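Local coordinates for protein folylpolyglutamate synthase (FolC) (Helicobacter pylori, PDB 6K8C) that probably adds glutamate to dihydropteroate and to reduced folates in ATP-dependent reactions, making dihydrofolate and folylpolyglutamates, at residues Val330-Leu335 / Glu369-Leu374. Sequence-based numbering, arbitrary orientation.
Sequences VIKKVL and ENENYL
A salt bridge between K332 and E371 spans the two segments: K332 NZ donates to E371 OE1 at 2.7 Å. The ammonium meets the syn side of that oxygen, 15° out of the carboxylate plane, while E371 OE2 stands farther from NZ, at 3.7 Å, so one oxygen carries the bond. K332 reaches it with a chain extended beyond CG. E371 instead bends at chi2 (-82°), and the two side chains meet at a slant. E371 O also accepts a hydrogen bond from N281 ND2. Deeper in, L335 CD1 touches the ring edge of Y373 near the ring plane, 4.2 Å from CE2. Both side chains also pack on I309 of strand 308-312, which lies between strands 331-336 and 373-376 in the mixed sheet of the Mur-type glutamate ligase domain; the phenol OH is hydrogen-bonded to E368 N. L335 and Y373 thus bridge two non-adjacent parallel strands over the middle one, whereas the salt bridge joins the corner at K332 to the loop before strand 373-376. This ion pair probably adds only modest stability, since solvent can compete for the exposed lysine; the buried leucine-tyrosine contact belongs to the apolar layer on this sheet face.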
ATOM      1  N   VAL A 330      -7.521  23.076  11.353  1.00 29.28           N
ATOM      2  CA  VAL A 330      -6.135  23.465  11.115  1.00 26.76           C
ATOM      3  C   VAL A 330      -5.905  23.931   9.682  1.00 30.87           C
ATOM      4  O   VAL A 330      -4.754  24.082   9.264  1.00 35.14           O
ATOM      5  CB  VAL A 330      -5.153  22.329  11.473  1.00 34.21           C
ATOM      6  CG1 VAL A 330      -5.198  22.015  12.962  1.00 31.90           C
ATOM      7  CG2 VAL A 330      -5.441  21.083  10.648  1.00 26.46           C
ATOM      8  N   ILE A 331      -6.971  24.163   8.917  1.00 29.80           N
ATOM      9  CA  ILE A 331      -6.872  24.487   7.498  1.00 28.00           C
ATOM     10  C   ILE A 331      -7.520  25.844   7.263  1.00 33.91           C
ATOM     11  O   ILE A 331      -8.693  26.045   7.599  1.00 29.95           O
ATOM     12  CB  ILE A 331      -7.532  23.416   6.616  1.00 27.17           C
ATOM     13  CG1 ILE A 331      -6.791  22.083   6.758  1.00 27.70           C
ATOM     14  CG2 ILE A 331      -7.533  23.868   5.154  1.00 27.49           C
ATOM     15  CD1 ILE A 331      -5.312  22.162   6.377  1.00 27.28           C
ATOM     16  N   LYS A 332      -6.763  26.769   6.672  1.00 34.81           N
ATOM     17  CA  LYS A 332      -7.287  28.091   6.357  1.00 39.57           C
ATOM     18  C   LYS A 332      -7.758  28.221   4.918  1.00 35.97           C
ATOM     19  O   LYS A 332      -8.531  29.136   4.617  1.00 40.58           O
ATOM     20  CB  LYS A 332      -6.233  29.169   6.640  1.00 34.95           C
ATOM     21  CG  LYS A 332      -5.008  29.117   5.728  1.00 35.85           C
ATOM     22  CD  LYS A 332      -3.953  30.102   6.201  1.00 42.31           C
ATOM     23  CE  LYS A 332      -2.720  30.081   5.305  1.00 43.11           C
ATOM     24  NZ  LYS A 332      -1.721  31.085   5.769  1.00 47.31           N
ATOM     25  N   LYS A 333      -7.327  27.330   4.030  1.00 36.93           N
ATOM     26  CA  LYS A 333      -7.738  27.391   2.637  1.00 31.98           C
ATOM     27  C   LYS A 333      -7.480  26.037   1.999  1.00 33.82           C
ATOM     28  O   LYS A 333      -6.533  25.338   2.365  1.00 35.97           O
ATOM     29  CB  LYS A 333      -6.993  28.498   1.877  1.00 34.77           C
ATOM     30  CG  LYS A 333      -7.570  28.809   0.503  1.00 43.27           C
ATOM     31  CD  LYS A 333      -6.913  30.035  -0.118  1.00 52.18           C
ATOM     32  CE  LYS A 333      -7.564  30.394  -1.447  1.00 49.54           C
ATOM     33  NZ  LYS A 333      -6.674  31.235  -2.296  1.00 57.93           N
ATOM     34  N   VAL A 334      -8.338  25.672   1.051  1.00 29.22           N
ATOM     35  CA  VAL A 334      -8.191  24.442   0.282  1.00 25.71           C
ATOM     36  C   VAL A 334      -7.866  24.810  -1.156  1.00 36.27           C
ATOM     37  O   VAL A 334      -8.598  25.581  -1.787  1.00 35.35           O
ATOM     38  CB  VAL A 334      -9.457  23.573   0.341  1.00 29.52           C
ATOM     39  CG1 VAL A 334      -9.260  22.296  -0.476  1.00 25.17           C
ATOM     40  CG2 VAL A 334      -9.821  23.240   1.791  1.00 26.14           C
ATOM     41  N   LEU A 335      -6.772  24.263  -1.676  1.00 28.74           N
ATOM     42  CA  LEU A 335      -6.446  24.372  -3.092  1.00 29.62           C
ATOM     43  C   LEU A 335      -6.759  23.032  -3.744  1.00 31.65           C
ATOM     44  O   LEU A 335      -6.107  22.025  -3.451  1.00 33.34           O
ATOM     45  CB  LEU A 335      -4.985  24.766  -3.293  1.00 31.49           C
ATOM     46  CG  LEU A 335      -4.581  26.128  -2.716  1.00 36.93           C
ATOM     47  CD1 LEU A 335      -3.098  26.399  -2.947  1.00 34.53           C
ATOM     48  CD2 LEU A 335      -5.437  27.248  -3.298  1.00 37.86           C
ATOM     49  N   GLU A 369       6.552  29.931  -0.986  1.00 49.69           N
ATOM     50  CA  GLU A 369       7.559  29.553  -0.003  1.00 43.64           C
ATOM     51  C   GLU A 369       7.188  30.033   1.395  1.00 34.13           C
ATOM     52  O   GLU A 369       7.606  29.429   2.390  1.00 46.80           O
ATOM     53  CB  GLU A 369       8.930  30.108  -0.412  1.00 62.21           C
ATOM     54  CG  GLU A 369       9.404  29.804  -1.854  1.00 74.80           C
ATOM     55  CD  GLU A 369       8.492  30.345  -2.957  1.00 75.75           C
ATOM     56  OE1 GLU A 369       7.678  31.256  -2.682  1.00 65.07           O
ATOM     57  OE2 GLU A 369       8.588  29.851  -4.101  1.00 71.91           O
ATOM     58  N   ASN A 370       6.400  31.101   1.488  1.00 37.34           N
ATOM     59  CA  ASN A 370       5.979  31.675   2.760  1.00 48.08           C
ATOM     60  C   ASN A 370       4.791  30.954   3.390  1.00 50.21           C
ATOM     61  O   ASN A 370       4.353  31.358   4.472  1.00 46.39           O
ATOM     62  CB  ASN A 370       5.622  33.147   2.556  1.00 53.42           C
ATOM     63  CG  ASN A 370       4.908  33.389   1.239  1.00 58.70           C
ATOM     64  OD1 ASN A 370       5.480  33.197   0.164  1.00 69.26           O
ATOM     65  ND2 ASN A 370       3.648  33.804   1.316  1.00 68.28           N
ATOM     66  N   GLU A 371       4.253  29.921   2.749  1.00 44.67           N
ATOM     67  CA  GLU A 371       3.087  29.210   3.254  1.00 44.77           C
ATOM     68  C   GLU A 371       3.427  27.742   3.485  1.00 37.74           C
ATOM     69  O   GLU A 371       4.397  27.214   2.936  1.00 36.39           O
ATOM     70  CB  GLU A 371       1.903  29.324   2.282  1.00 47.21           C
ATOM     71  CG  GLU A 371       1.486  30.758   1.967  1.00 52.99           C
ATOM     72  CD  GLU A 371       0.579  31.359   3.027  1.00 50.09           C
ATOM     73  OE1 GLU A 371       0.334  30.699   4.060  1.00 56.50           O
ATOM     74  OE2 GLU A 371       0.106  32.498   2.824  1.00 50.40           O
ATOM     75  N   ASN A 372       2.615  27.088   4.316  1.00 35.33           N
ATOM     76  CA  ASN A 372       2.755  25.670   4.610  1.00 32.42           C
ATOM     77  C   ASN A 372       1.568  24.901   4.042  1.00 33.66           C
ATOM     78  O   ASN A 372       0.454  25.426   3.952  1.00 32.54           O
ATOM     79  CB  ASN A 372       2.868  25.429   6.115  1.00 32.29           C
ATOM     80  CG  ASN A 372       4.042  26.164   6.730  1.00 40.02           C
ATOM     81  OD1 ASN A 372       5.160  26.098   6.221  1.00 37.41           O
ATOM     82  ND2 ASN A 372       3.795  26.865   7.830  1.00 35.19           N
ATOM     83  N   TYR A 373       1.814  23.648   3.657  1.00 29.79           N
ATOM     84  CA  TYR A 373       0.837  22.883   2.894  1.00 29.87           C
ATOM     85  C   TYR A 373       0.784  21.439   3.360  1.00 33.58           C
ATOM     86  O   TYR A 373       1.814  20.853   3.706  1.00 29.23           O
ATOM     87  CB  TYR A 373       1.165  22.894   1.396  1.00 30.35           C
ATOM     88  CG  TYR A 373       1.232  24.268   0.783  1.00 34.53           C
ATOM     89  CD1 TYR A 373       2.423  24.984   0.771  1.00 38.72           C
ATOM     90  CD2 TYR A 373       0.110  24.849   0.201  1.00 31.11           C
ATOM     91  CE1 TYR A 373       2.497  26.244   0.206  1.00 39.91           C
ATOM     92  CE2 TYR A 373       0.173  26.117  -0.371  1.00 35.34           C
ATOM     93  CZ  TYR A 373       1.373  26.808  -0.365  1.00 44.44           C
ATOM     94  OH  TYR A 373       1.463  28.063  -0.924  1.00 43.37           O
ATOM     95  N   LEU A 374      -0.421  20.871   3.350  1.00 25.75           N
ATOM     96  CA  LEU A 374      -0.628  19.430   3.383  1.00 26.58           C
ATOM     97  C   LEU A 374      -1.186  18.999   2.034  1.00 26.41           C
ATOM     98  O   LEU A 374      -2.202  19.539   1.579  1.00 27.50           O
ATOM     99  CB  LEU A 374      -1.586  19.012   4.510  1.00 24.11           C
ATOM    100  CG  LEU A 374      -2.080  17.554   4.463  1.00 26.48           C
ATOM    101  CD1 LEU A 374      -0.921  16.571   4.562  1.00 27.80           C
ATOM    102  CD2 LEU A 374      -3.116  17.273   5.562  1.00 24.36           C
TER